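Local atomic coordinates of terminal oxygenase component of carbazole (Janthinobacterium sp., PDB entry 7BUG), a protein that serves as the terminal oxygenase of carbazole 1,9a-dioxygenase, adding dioxygen at the angular and adjacent carbons of carbazole by means of a Rieske [2Fe-2S] cluster and an iron centre. Residues K85-C90 and A94-W99; L54-D59 and V80-K85. All blocks are in the same frame, centred on the assembly; numbering follows the deposited sequence.

Contact 1 (K85-C90 and A94-W99); sequences KSTITC and AWTYRW. With FES (Fe2/s2 (inorganic) cluster), chain D.
Ile88 and Tyr97 form the central hydrogen-bonded pair of an antiparallel beta hairpin in the Rieske domain, built from strands 87-89 and 95-98. Tyr97 N gives a nearly straight bond to Ile88 O (2.9 Å, 171° at the hydrogen), and Ile88 N returns one to Tyr97 O. Trp99 N to Ser86 O extends the ladder at one end; Cys90 N to Trp95 O (2.8 Å) does so at the cluster end.

Among the side chains, one polar link joins the non-hydrogen-bonded pair Thr89 and Thr96, whose OG1 atoms lie 2.9 Å apart in a hydrogen bond with either as possible donor. The methyl CG2 of Thr96 meanwhile rests on Thr87 CB at 3.6 Å. A second subunit packs on this face through its Ile243.

Ile88, on the opposite face from the threonines, packs against the Trp99 indole. With CG1 anti to the backbone N (chi1 -178°), CG2 is left between N and the carbonyl carbon, and this methyl lies over one ring face, 3.8 Å above its plane and offset toward the rim. A water takes a weak bond from Trp99 NE1 and reaches Lys85 O and Thr87 O. Replacing Trp99 by an alanine is likely to open a gap beside Ile88 and leave this water without its indole donor.

At the metal, Cys90 SG binds FE1 at 2.3 Å with Cys69 as the other cysteine ligand, while Trp95 brings CD1 to within 3.3 Å of sulfide S1. The ladder thus fixes the backbone of Cys90, whose amide is held by Trp95 O while its SG binds iron.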
loop_
_atom_site.group_PDB
_atom_site.type_symbol
_atom_site.label_atom_id
_atom_site.label_comp_id
_atom_site.label_asym_id
_atom_site.label_seq_id
_atom_site.Cartn_x
_atom_site.Cartn_y
_atom_site.Cartn_z
ATOM N N LYS A 85 8.287 36.541 17.184
ATOM C CA LYS A 85 6.915 36.252 17.667
ATOM C C LYS A 85 5.962 36.168 16.477
ATOM O O LYS A 85 5.077 35.306 16.462
ATOM C CB LYS A 85 6.454 37.428 18.553
ATOM C CG LYS A 85 5.613 37.056 19.748
ATOM C CD LYS A 85 5.326 38.211 20.718
ATOM C CE LYS A 85 4.699 39.430 20.056
ATOM N NZ LYS A 85 4.295 40.504 21.024
ATOM N N SER A 86 6.104 37.069 15.517
ATOM C CA SER A 86 5.114 37.274 14.447
ATOM C C SER A 86 5.355 36.391 13.225
ATOM O O SER A 86 4.563 36.509 12.307
ATOM C CB SER A 86 5.037 38.691 14.040
ATOM O OG SER A 86 6.264 39.127 13.526
ATOM N N THR A 87 6.439 35.623 13.204
ATOM C CA THR A 87 6.809 34.940 11.944
ATOM C C THR A 87 7.147 33.465 12.157
ATOM O O THR A 87 7.415 33.002 13.274
ATOM C CB THR A 87 7.970 35.611 11.194
ATOM O OG1 THR A 87 9.136 35.540 12.006
ATOM C CG2 THR A 87 7.657 37.048 10.816
ATOM N N ILE A 88 7.212 32.746 11.052
ATOM C CA ILE A 88 7.850 31.403 11.027
ATOM C C ILE A 88 8.795 31.386 9.832
ATOM O O ILE A 88 8.421 31.956 8.772
ATOM C CB ILE A 88 6.816 30.240 10.994
ATOM C CG1 ILE A 88 7.501 28.864 11.013
ATOM C CG2 ILE A 88 5.844 30.409 9.856
ATOM C CD1 ILE A 88 6.559 27.688 11.316
ATOM N N THR A 89 9.949 30.737 9.985
ATOM C CA THR A 89 10.995 30.657 8.958
ATOM C C THR A 89 11.050 29.192 8.510
ATOM O O THR A 89 11.304 28.314 9.380
ATOM C CB THR A 89 12.340 31.135 9.544
ATOM O OG1 THR A 89 12.176 32.522 9.849
ATOM C CG2 THR A 89 13.500 30.902 8.614
ATOM N N CYS A 90 10.871 28.941 7.234
ATOM C CA CYS A 90 11.056 27.560 6.718
ATOM C C CYS A 90 12.479 27.128 7.047
ATOM O O CYS A 90 13.451 27.904 6.861
ATOM C CB CYS A 90 10.776 27.514 5.232
ATOM S SG CYS A 90 10.961 25.838 4.588
ATOM N N ALA A 94 14.882 29.180 4.460
ATOM C CA ALA A 94 14.586 30.327 5.348
ATOM C C ALA A 94 13.651 31.358 4.713
ATOM O O ALA A 94 13.653 32.545 5.179
ATOM C CB ALA A 94 15.856 30.989 5.835
ATOM N N TRP A 95 12.762 30.952 3.810
ATOM C CA TRP A 95 11.598 31.797 3.478
ATOM C C TRP A 95 10.792 32.019 4.746
ATOM O O TRP A 95 10.432 31.096 5.477
ATOM C CB TRP A 95 10.730 31.204 2.372
ATOM C CG TRP A 95 11.367 31.157 1.032
ATOM C CD1 TRP A 95 12.680 30.980 0.705
ATOM C CD2 TRP A 95 10.645 31.245 -0.198
ATOM N NE1 TRP A 95 12.828 30.985 -0.659
ATOM C CE2 TRP A 95 11.597 31.122 -1.231
ATOM C CE3 TRP A 95 9.289 31.363 -0.506
ATOM C CZ2 TRP A 95 11.212 31.118 -2.573
ATOM C CZ3 TRP A 95 8.926 31.409 -1.845
ATOM C CH2 TRP A 95 9.886 31.289 -2.847
ATOM N N THR A 96 10.508 33.283 5.078
ATOM C CA THR A 96 9.893 33.674 6.347
ATOM C C THR A 96 8.526 34.312 6.094
ATOM O O THR A 96 8.430 35.274 5.284
ATOM C CB THR A 96 10.829 34.639 7.072
ATOM O OG1 THR A 96 12.043 33.918 7.322
ATOM C CG2 THR A 96 10.233 35.125 8.375
ATOM N N TYR A 97 7.520 33.821 6.813
ATOM C CA TYR A 97 6.106 34.190 6.622
ATOM C C TYR A 97 5.544 34.815 7.896
ATOM O O TYR A 97 5.838 34.391 9.006
ATOM C CB TYR A 97 5.298 32.958 6.249
ATOM C CG TYR A 97 5.859 32.205 5.064
ATOM C CD1 TYR A 97 5.454 32.528 3.779
ATOM C CD2 TYR A 97 6.674 31.101 5.238
ATOM C CE1 TYR A 97 5.887 31.811 2.685
ATOM C CE2 TYR A 97 7.139 30.383 4.152
ATOM C CZ TYR A 97 6.732 30.731 2.871
ATOM O OH TYR A 97 7.152 29.925 1.839
ATOM N N ARG A 98 4.713 35.830 7.715
ATOM C CA ARG A 98 3.916 36.366 8.841
ATOM C C ARG A 98 2.745 35.442 9.143
ATOM O O ARG A 98 1.994 35.133 8.230
ATOM C CB ARG A 98 3.446 37.775 8.504
ATOM C CG ARG A 98 4.602 38.742 8.306
ATOM C CD ARG A 98 4.042 40.147 8.464
ATOM N NE ARG A 98 3.232 40.490 7.340
ATOM C CZ ARG A 98 3.535 41.397 6.406
ATOM N NH1 ARG A 98 4.693 42.049 6.439
ATOM N NH2 ARG A 98 2.670 41.654 5.440
ATOM N N TRP A 99 2.536 35.080 10.401
ATOM C CA TRP A 99 1.337 34.335 10.810
ATOM C C TRP A 99 0.086 35.133 10.455
ATOM O O TRP A 99 -0.932 34.524 10.157
ATOM C CB TRP A 99 1.399 34.015 12.297
ATOM C CG TRP A 99 2.415 32.990 12.663
ATOM C CD1 TRP A 99 3.688 33.171 13.141
ATOM C CD2 TRP A 99 2.213 31.558 12.569
ATOM N NE1 TRP A 99 4.279 31.959 13.364
ATOM C CE2 TRP A 99 3.385 30.955 13.053
ATOM C CE3 TRP A 99 1.147 30.742 12.188
ATOM C CZ2 TRP A 99 3.570 29.569 13.073
ATOM C CZ3 TRP A 99 1.311 29.366 12.255
ATOM C CH2 TRP A 99 2.472 28.792 12.764
HETATM FE FE1 FES D . 10.929 26.394 2.345
HETATM FE FE2 FES D . 12.859 26.456 0.450
HETATM S S1 FES D . 12.439 27.982 2.034
HETATM S S2 FES D . 11.360 24.824 0.797
HETATM O O HOH W 1 5.996 32.937 15.703
#

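Contact 2 (L54-D59 and V80-K85)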
loop_
_atom_site.group_PDB
_atom_site.type_symbol
_atom_site.label_atom_id
_atom_site.label_comp_id
_atom_site.label_asym_id
_atom_site.label_seq_id
_atom_site.Cartn_x
_atom_site.Cartn_y
_atom_site.Cartn_z
ATOM N N LEU A 54 -0.749 24.415 9.998
ATOM C CA LEU A 54 -0.027 24.754 11.237
ATOM C C LEU A 54 -0.875 25.753 12.002
ATOM O O LEU A 54 -1.407 26.701 11.379
ATOM C CB LEU A 54 1.299 25.431 10.932
ATOM C CG LEU A 54 2.537 24.567 10.920
ATOM C CD1 LEU A 54 3.713 25.476 10.627
ATOM C CD2 LEU A 54 2.754 23.837 12.252
ATOM N N VAL A 55 -1.033 25.513 13.279
ATOM C CA VAL A 55 -1.745 26.451 14.191
ATOM C C VAL A 55 -0.743 26.895 15.241
ATOM O O VAL A 55 -0.038 26.075 15.812
ATOM C CB VAL A 55 -2.997 25.835 14.810
ATOM C CG1 VAL A 55 -3.681 26.828 15.709
ATOM C CG2 VAL A 55 -3.950 25.324 13.749
ATOM N N ASN A 56 -0.749 28.194 15.531
ATOM C CA ASN A 56 0.113 28.754 16.590
ATOM C C ASN A 56 -0.702 29.691 17.481
ATOM O O ASN A 56 -1.711 30.210 17.015
ATOM C CB ASN A 56 1.291 29.527 16.014
ATOM C CG ASN A 56 2.453 29.691 16.991
ATOM O OD1 ASN A 56 2.452 29.096 18.068
ATOM N ND2 ASN A 56 3.484 30.451 16.600
ATOM N N ARG A 57 -0.290 29.812 18.729
ATOM C CA ARG A 57 -0.890 30.792 19.663
ATOM C C ARG A 57 0.160 31.864 19.901
ATOM O O ARG A 57 1.270 31.509 20.376
ATOM C CB ARG A 57 -1.377 30.107 20.947
ATOM C CG ARG A 57 -2.076 31.107 21.864
ATOM C CD ARG A 57 -2.447 30.396 23.132
ATOM N NE ARG A 57 -3.376 29.277 23.030
ATOM C CZ ARG A 57 -4.695 29.374 22.879
ATOM N NH1 ARG A 57 -5.254 30.546 22.655
ATOM N NH2 ARG A 57 -5.452 28.292 22.852
ATOM N N ILE A 58 -0.178 33.112 19.621
ATOM C CA ILE A 58 0.810 34.232 19.697
ATOM C C ILE A 58 0.072 35.329 20.473
ATOM O O ILE A 58 -0.923 35.856 19.949
ATOM C CB ILE A 58 1.272 34.702 18.335
ATOM C CG1 ILE A 58 1.890 33.554 17.517
ATOM C CG2 ILE A 58 2.277 35.822 18.486
ATOM C CD1 ILE A 58 2.003 33.877 16.068
ATOM N N ASP A 59 0.626 35.664 21.626
ATOM C CA ASP A 59 -0.010 36.630 22.565
ATOM C C ASP A 59 -1.466 36.225 22.801
ATOM O O ASP A 59 -2.319 37.126 22.817
ATOM C CB ASP A 59 0.113 38.043 22.037
ATOM C CG ASP A 59 1.512 38.644 22.157
ATOM O OD1 ASP A 59 2.273 38.228 23.058
ATOM O OD2 ASP A 59 1.810 39.473 21.301
ATOM N N VAL A 80 10.390 23.261 13.039
ATOM C CA VAL A 80 9.778 24.594 13.237
ATOM C C VAL A 80 10.859 25.574 13.673
ATOM O O VAL A 80 11.581 25.302 14.672
ATOM C CB VAL A 80 8.651 24.525 14.278
ATOM C CG1 VAL A 80 8.154 25.919 14.631
ATOM C CG2 VAL A 80 7.512 23.644 13.791
ATOM N N GLU A 81 10.959 26.695 12.981
ATOM C CA GLU A 81 11.869 27.815 13.332
ATOM C C GLU A 81 11.028 29.062 13.462
ATOM O O GLU A 81 10.722 29.705 12.454
ATOM C CB GLU A 81 12.952 27.987 12.274
ATOM C CG GLU A 81 13.987 26.887 12.248
ATOM C CD GLU A 81 15.252 27.186 11.440
ATOM O OE1 GLU A 81 15.565 28.384 11.272
ATOM O OE2 GLU A 81 15.957 26.219 11.098
ATOM N N CYS A 82 10.596 29.424 14.666
ATOM C CA CYS A 82 9.887 30.717 14.845
ATOM C C CYS A 82 10.896 31.673 15.435
ATOM O O CYS A 82 11.247 31.498 16.654
ATOM C CB CYS A 82 8.661 30.583 15.734
ATOM S SG CYS A 82 7.305 29.644 14.967
ATOM N N LYS A 83 11.433 32.557 14.603
ATOM C CA LYS A 83 12.618 33.339 15.022
ATOM C C LYS A 83 12.186 34.700 15.533
ATOM O O LYS A 83 13.029 35.354 16.189
ATOM C CB LYS A 83 13.601 33.441 13.871
ATOM C CG LYS A 83 13.972 32.075 13.336
ATOM C CD LYS A 83 15.095 32.073 12.301
ATOM C CE LYS A 83 16.384 31.508 12.833
ATOM N NZ LYS A 83 16.230 30.168 13.408
ATOM N N THR A 84 10.988 35.151 15.177
ATOM C CA THR A 84 10.309 36.284 15.851
ATOM C C THR A 84 8.899 35.837 16.241
ATOM O O THR A 84 8.360 34.883 15.635
ATOM C CB THR A 84 10.273 37.549 15.003
ATOM O OG1 THR A 84 9.301 37.458 13.956
ATOM C CG2 THR A 84 11.641 37.881 14.451
ATOM N N LYS A 85 8.287 36.541 17.184
ATOM C CA LYS A 85 6.915 36.252 17.667
ATOM C C LYS A 85 5.962 36.168 16.477
ATOM O O LYS A 85 5.077 35.306 16.462
ATOM C CB LYS A 85 6.454 37.428 18.553
ATOM C CG LYS A 85 5.613 37.056 19.748
ATOM C CD LYS A 85 5.326 38.211 20.718
ATOM C CE LYS A 85 4.699 39.430 20.056
ATOM N NZ LYS A 85 4.295 40.504 21.024
#
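Lys85 and Asp59 meet at roughly a right angle where strand 51-58 of the antiparallel Rieske-domain sheet ends and faces the loop that precedes strand 87-89. The lysine chain bends at its third torsion (chi3 54°), which turns CE and NZ toward the carboxylate. NZ donates to OD2 of Asp59 at 2.7 Å in a salt bridge, arriving on the syn lone pair, the side of the other oxygen. Both residues are exposed to solvent, so the ion pair lies at the margin of the contact.

Deeper in, Ile58 runs obliquely against the aliphatic base of the same lysine. Its CG2 touches both Lys85 CG, at 3.8 Å, and Lys85 O, at 3.5 Å; CD1 joins it on that oxygen at 3.4 Å, so both branches lie against the carbonyl.

Within loop 80-85, Lys83 NZ pairs with Glu81 OE1 from above the carboxylate plane. Glu81 has further partners in Tyr185 and Lys188 of the second subunit, giving this side of the loop a place in the trimer interface. Two residues back from Ile58 along strand 51-58, Asn56 has its CB toward the loop, and its ND2 comes within 4.2 Å of Cys82 SG.

The two contacts share Lys85, and their centres are about 8 Å apart within the Rieske domain. They follow in series: contact 2 closes at Lys85, the residue with which contact 1 begins. Contact 2 brings loop 80-85 against strand 51-58 of the six-stranded sheet; contact 1 lies in the three-stranded sheet that includes strand 104-107. Trp99 spans the two, packing CD1 on Ile58 CD1 at 3.5 Å, and Thr89 N probably bonds to Glu81 O. Both contacts touch the second subunit, so the run of chain from 80 to 90 meets the larger sheet, the partner strand of the cluster-bearing hairpin and a neighbouring copy of the protein within eleven residues.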